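Local coordinates for putative fimbrial associated sortase-like protein (Corynebacterium diphtheriae, PDB 6BWE) that is a putative class C sortase, probably a membrane-bound cysteine transpeptidase whose domain joins pilin subunits covalently into pili, at residues A[33-38]-A[113-118]; A[181-186]-A[200-205]. The protein carries 2 engineered substitutions. One frame throughout, in Å; residues are numbered along the deposited sequence.

Interaction 1: residues A[33-38]-A[113-118]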
loop_
_atom_site.group_PDB
_atom_site.type_symbol
_atom_site.label_atom_id
_atom_site.label_comp_id
_atom_site.label_asym_id
_atom_site.label_seq_id
_atom_site.Cartn_x
_atom_site.Cartn_y
_atom_site.Cartn_z
ATOM N N ALA A 33 18.301 3.696 3.581
ATOM C CA ALA A 33 17.584 2.446 3.286
ATOM C C ALA A 33 16.098 2.563 3.598
ATOM O O ALA A 33 15.256 2.018 2.863
ATOM C CB ALA A 33 18.179 1.279 4.049
ATOM N N ALA A 34 15.759 3.239 4.689
ATOM C CA ALA A 34 14.334 3.398 5.043
ATOM C C ALA A 34 13.584 4.345 4.113
ATOM O O ALA A 34 12.390 4.142 3.830
ATOM C CB ALA A 34 14.194 3.889 6.452
ATOM N N ARG A 35 14.249 5.385 3.666
ATOM C CA ARG A 35 13.678 6.247 2.613
ATOM C C ARG A 35 13.433 5.479 1.303
ATOM O O ARG A 35 12.397 5.656 0.673
ATOM C CB ARG A 35 14.575 7.439 2.310
ATOM C CG ARG A 35 14.639 8.461 3.399
ATOM C CD ARG A 35 15.611 9.582 3.032
ATOM N NE ARG A 35 15.956 10.265 4.270
ATOM C CZ ARG A 35 17.162 10.323 4.844
ATOM N NH1 ARG A 35 18.241 9.775 4.289
ATOM N NH2 ARG A 35 17.271 10.973 5.996
ATOM N N GLN A 36 14.369 4.626 0.913
ATOM C CA GLN A 36 14.176 3.743 -0.245
ATOM C C GLN A 36 12.957 2.789 -0.044
ATOM O O GLN A 36 12.100 2.631 -0.951
ATOM C CB GLN A 36 15.440 2.929 -0.513
ATOM C CG GLN A 36 15.271 1.929 -1.655
ATOM C CD GLN A 36 16.525 1.189 -2.041
ATOM O OE1 GLN A 36 17.043 1.326 -3.166
ATOM N NE2 GLN A 36 16.996 0.368 -1.147
ATOM N N TYR A 37 12.878 2.173 1.136
ATOM C CA TYR A 37 11.736 1.334 1.496
ATOM C C TYR A 37 10.432 2.133 1.306
ATOM O O TYR A 37 9.489 1.663 0.648
ATOM C CB TYR A 37 11.849 0.769 2.928
ATOM C CG TYR A 37 10.577 0.103 3.377
ATOM C CD1 TYR A 37 10.334 -1.221 3.118
ATOM C CD2 TYR A 37 9.559 0.854 3.968
ATOM C CE1 TYR A 37 9.131 -1.814 3.460
ATOM C CE2 TYR A 37 8.351 0.276 4.315
ATOM C CZ TYR A 37 8.127 -1.043 4.066
ATOM O OH TYR A 37 6.915 -1.596 4.431
ATOM N N ASN A 38 10.416 3.349 1.838
ATOM C CA ASN A 38 9.230 4.194 1.721
ATOM C C ASN A 38 8.737 4.471 0.298
ATOM O O ASN A 38 7.518 4.635 0.097
ATOM C CB ASN A 38 9.419 5.509 2.441
ATOM C CG ASN A 38 9.297 5.359 3.940
ATOM O OD1 ASN A 38 8.896 4.291 4.456
ATOM N ND2 ASN A 38 9.665 6.420 4.665
ATOM N N LEU A 113 7.603 4.363 6.903
ATOM C CA LEU A 113 8.394 4.419 8.120
ATOM C C LEU A 113 8.678 5.875 8.503
ATOM O O LEU A 113 8.779 6.731 7.613
ATOM C CB LEU A 113 9.721 3.705 7.872
ATOM C CG LEU A 113 9.680 2.202 7.649
ATOM C CD1 LEU A 113 11.035 1.768 7.138
ATOM C CD2 LEU A 113 9.305 1.468 8.926
ATOM N N PRO A 114 8.801 6.176 9.821
ATOM C CA PRO A 114 8.789 7.590 10.221
ATOM C C PRO A 114 10.183 8.209 10.152
ATOM O O PRO A 114 10.793 8.483 11.178
ATOM C CB PRO A 114 8.224 7.535 11.633
ATOM C CG PRO A 114 8.734 6.246 12.176
ATOM C CD PRO A 114 8.541 5.308 10.984
ATOM N N VAL A 115 10.658 8.393 8.920
ATOM C CA VAL A 115 11.945 9.024 8.607
ATOM C C VAL A 115 11.763 10.328 7.813
ATOM O O VAL A 115 12.740 10.878 7.353
ATOM C CB VAL A 115 12.897 8.064 7.890
ATOM C CG1 VAL A 115 13.288 6.940 8.824
ATOM C CG2 VAL A 115 12.285 7.493 6.597
ATOM N N GLY A 116 10.522 10.810 7.684
ATOM C CA GLY A 116 10.230 12.066 6.977
ATOM C C GLY A 116 10.285 11.896 5.466
ATOM O O GLY A 116 10.655 10.818 4.956
ATOM N N GLY A 117 9.885 12.947 4.755
ATOM C CA GLY A 117 9.891 12.971 3.304
ATOM C C GLY A 117 8.551 13.435 2.806
ATOM O O GLY A 117 7.490 13.053 3.342
ATOM N N THR A 118 8.558 14.251 1.776
ATOM C CA THR A 118 7.274 14.671 1.200
ATOM C C THR A 118 6.650 13.459 0.540
ATOM O O THR A 118 7.337 12.633 -0.021
ATOM C CB THR A 118 7.417 15.874 0.268
ATOM O OG1 THR A 118 8.352 15.558 -0.762
ATOM C CG2 THR A 118 7.920 17.064 1.065
HETATM O O HOH W 1 15.228 11.841 7.613
HETATM O O HOH W 2 13.454 11.811 4.658
HETATM O O HOH W 3 10.960 8.505 3.379
#

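Interaction 2: residues A[181-186]-A[200-205]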
loop_
_atom_site.group_PDB
_atom_site.type_symbol
_atom_site.label_atom_id
_atom_site.label_comp_id
_atom_site.label_asym_id
_atom_site.label_seq_id
_atom_site.Cartn_x
_atom_site.Cartn_y
_atom_site.Cartn_z
ATOM N N LYS A 181 2.989 16.731 0.916
ATOM C CA LYS A 181 3.125 16.977 2.368
ATOM C C LYS A 181 3.894 15.851 3.046
ATOM O O LYS A 181 3.860 14.694 2.622
ATOM C CB LYS A 181 1.765 17.102 3.066
ATOM C CG LYS A 181 0.812 18.200 2.595
ATOM C CD LYS A 181 -0.605 17.892 3.094
ATOM C CE LYS A 181 -1.661 18.809 2.494
ATOM N NZ LYS A 181 -1.462 20.222 2.919
ATOM N N ASP A 182 4.553 16.227 4.129
ATOM C CA ASP A 182 5.267 15.323 5.009
ATOM C C ASP A 182 4.418 15.331 6.304
ATOM O O ASP A 182 4.364 16.332 7.027
ATOM C CB ASP A 182 6.690 15.868 5.169
ATOM C CG ASP A 182 7.522 15.094 6.150
ATOM O OD1 ASP A 182 6.996 14.261 6.909
ATOM O OD2 ASP A 182 8.737 15.336 6.157
ATOM N N GLN A 183 3.680 14.235 6.521
ATOM C CA GLN A 183 2.690 14.156 7.597
ATOM C C GLN A 183 2.883 12.899 8.411
ATOM O O GLN A 183 3.503 11.931 7.927
ATOM C CB GLN A 183 1.280 14.053 7.022
ATOM C CG GLN A 183 0.886 15.128 6.054
ATOM C CD GLN A 183 -0.525 14.930 5.570
ATOM O OE1 GLN A 183 -1.440 15.578 6.076
ATOM N NE2 GLN A 183 -0.720 14.022 4.602
ATOM N N ILE A 184 2.326 12.922 9.622
ATOM C CA ILE A 184 2.146 11.721 10.463
ATOM C C ILE A 184 0.763 11.767 11.108
ATOM O O ILE A 184 0.218 12.853 11.322
ATOM C CB ILE A 184 3.178 11.616 11.606
ATOM C CG1 ILE A 184 3.144 12.839 12.534
ATOM C CG2 ILE A 184 4.560 11.408 11.033
ATOM C CD1 ILE A 184 3.906 12.604 13.826
ATOM N N THR A 185 0.224 10.599 11.430
ATOM C CA THR A 185 -1.005 10.463 12.189
ATOM C C THR A 185 -0.758 9.493 13.327
ATOM O O THR A 185 -0.181 8.417 13.137
ATOM C CB THR A 185 -2.223 10.055 11.318
ATOM O OG1 THR A 185 -2.599 11.151 10.462
ATOM C CG2 THR A 185 -3.442 9.672 12.171
ATOM N N LEU A 186 -1.185 9.907 14.520
ATOM C CA LEU A 186 -1.162 9.087 15.710
ATOM C C LEU A 186 -2.582 8.651 15.933
ATOM O O LEU A 186 -3.530 9.482 15.847
ATOM C CB LEU A 186 -0.699 9.884 16.913
ATOM C CG LEU A 186 0.590 10.658 16.728
ATOM C CD1 LEU A 186 0.939 11.403 18.002
ATOM C CD2 LEU A 186 1.745 9.773 16.279
ATOM N N LEU A 200 -7.769 10.168 15.621
ATOM C CA LEU A 200 -6.682 10.384 14.654
ATOM C C LEU A 200 -6.190 11.798 14.857
ATOM O O LEU A 200 -6.966 12.768 14.700
ATOM C CB LEU A 200 -7.142 10.230 13.185
ATOM C CG LEU A 200 -7.241 8.831 12.558
ATOM C CD1 LEU A 200 -8.089 7.890 13.385
ATOM C CD2 LEU A 200 -7.790 8.905 11.140
ATOM N N VAL A 201 -4.896 11.914 15.176
ATOM C CA VAL A 201 -4.265 13.178 15.414
ATOM C C VAL A 201 -3.208 13.309 14.314
ATOM O O VAL A 201 -2.228 12.539 14.303
ATOM C CB VAL A 201 -3.608 13.248 16.810
ATOM C CG1 VAL A 201 -2.764 14.519 16.961
ATOM C CG2 VAL A 201 -4.654 13.264 17.907
ATOM N N ARG A 202 -3.435 14.238 13.389
ATOM C CA ARG A 202 -2.581 14.424 12.236
ATOM C C ARG A 202 -1.671 15.626 12.446
ATOM O O ARG A 202 -2.091 16.665 13.035
ATOM C CB ARG A 202 -3.441 14.623 10.983
ATOM C CG ARG A 202 -2.681 14.484 9.674
ATOM C CD ARG A 202 -3.548 14.749 8.450
ATOM N NE ARG A 202 -3.883 16.188 8.375
ATOM C CZ ARG A 202 -4.911 16.712 7.707
ATOM N NH1 ARG A 202 -5.743 15.957 6.993
ATOM N NH2 ARG A 202 -5.107 18.031 7.756
ATOM N N ALA A 203 -0.456 15.519 11.940
ATOM C CA ALA A 203 0.542 16.569 12.098
ATOM C C ALA A 203 1.418 16.673 10.873
ATOM O O ALA A 203 1.565 15.670 10.167
ATOM C CB ALA A 203 1.380 16.279 13.330
ATOM N N HIS A 204 2.001 17.863 10.622
ATOM C CA HIS A 204 2.826 18.084 9.451
ATOM C C HIS A 204 4.225 18.480 9.891
ATOM O O HIS A 204 4.407 19.045 10.953
ATOM C CB HIS A 204 2.213 19.150 8.498
ATOM C CG HIS A 204 2.064 20.503 9.124
ATOM N ND1 HIS A 204 0.939 20.876 9.836
ATOM C CD2 HIS A 204 2.924 21.545 9.206
ATOM C CE1 HIS A 204 1.116 22.097 10.320
ATOM N NE2 HIS A 204 2.313 22.522 9.955
ATOM N N ARG A 205 5.208 18.187 9.048
ATOM C CA ARG A 205 6.598 18.458 9.349
ATOM C C ARG A 205 6.847 19.968 9.440
ATOM O O ARG A 205 6.306 20.730 8.657
ATOM C CB ARG A 205 7.465 17.870 8.258
ATOM C CG ARG A 205 8.963 17.932 8.512
ATOM C CD ARG A 205 9.451 16.821 9.431
ATOM N NE ARG A 205 10.906 16.864 9.453
ATOM C CZ ARG A 205 11.718 16.342 8.527
ATOM N NH1 ARG A 205 11.272 15.639 7.498
ATOM N NH2 ARG A 205 13.019 16.498 8.677
#

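Interaction 1: residues A[33-38]-A[113-118]
N38 and L113 illustrate how one side-chain amide can read both polar groups of a single residue's backbone. The setting is the last turns of helix 24-39, which lie across a loop of the sortase domain shaped by an inverse gamma turn centred on P114. The amide oxygen N38 OD1 takes the N-H of L113 at 2.8 Å, while N38 ND2 gives a proton to L113 O at 3.1 Å. L113 O also accepts the N-H of V115, which closes the gamma turn, and both donors reach it from the same face of its carbonyl plane. With CG anti to the carbonyl carbon (chi1 -76°), the N38 amide leaves the helix toward the loop, and its two ends meet the two backbone groups.

Apolar contacts flank this pair. The side chains of L113 and Y37 cross at about a right angle, L113 CD1 lying 3.6 Å from Y37 CD2, and the same methyl meets A34 CB. V115 turns its two methyls toward the helix: V115 CG1 packs on A34 CB at 4.0 Å and V115 CG2 on R35 CG. P60 of the second subunit packs against Y37. V115 CG2 is also packed against the amide nitrogen N38 ND2, at 3.4 Å.

Waters join the polar ends. Although the guanidinium of R35 has its salt bridge with E32, two waters in the plane at its edge lie between it and V115 O. A third water takes a proton from N38 ND2 at 2.8 Å and donates one to G116 O, also at 2.8 Å.

Interaction 2: residues A[181-186]-A[200-205]
The guanidinium of R205 meets the carboxylate of D182 with its edge: D182 OD2 lies near the guanidinium plane, 2.9 Å from R205 NH1, in a salt bridge. This one bond meets OD2 nearly along its C-O axis, and the two flat groups are turned 76° against each other. A bend at chi2 (81°) turns the arginine chain so that NH1 comes back to D182 OD2; R205 CB already lies 3.5 Å from D182 CG. The other carboxylate oxygen is held by the hydroxyl of Y159. Around the R202 guanidinium, Q183 OE1 approaches obliquely; it is 3.3 Å from R202 CD, with the amide and guanidinium planes 44° apart, and forms no hydrogen bond with R202 NE. That nitrogen has its salt bridge with D162, whose carboxylate also takes H204 ND1.

These side chains belong to, or border, an antiparallel beta hairpin of strands 183-187 and 198-206, neighbours in the closed beta-barrel of the sortase fold. I184 and A203 form one hydrogen-bonded pair, with I184 N to A203 O at 2.9 Å and A203 N to I184 O at 2.8 Å. L186 and V201 form the next, with L186 N 2.8 Å from V201 O, and R205 N to D182 O extends the pattern past the strand's start.

On the face of I184, L186, V201 and A203, I184 CG1 lies 3.9 Å from A203 CB, and I148 touches I184, L186 and A203. On the other face T185 sets its OG1, bonded to H121 NE2, 3.4 Å from R202 CG, while T185 CG2 leans on the side chain of L200.

How the interactions relate
Interactions 1 and 2 meet at the carboxylate of D182, although their centres are 14 Å apart. D182 OD2 lies 3.0 Å from G117 N, a probable hydrogen bond, so the oxygen that pairs with R205 in the hairpin also receives the loop that packs against helix 24-39. G116 CA packs on both partners, 3.7 Å from D182 OD2 and 3.8 Å from R205 NH1. The helix is thus connected through the loop 113-118 to the barrel strands. Neither contact includes the predicted catalytic residues, yet each lies along the chain leading to one: the loop runs on through strand 123-125 toward H127, and strand 183-187 ends shortly before C189, which is S-hydroxylated in this crystal.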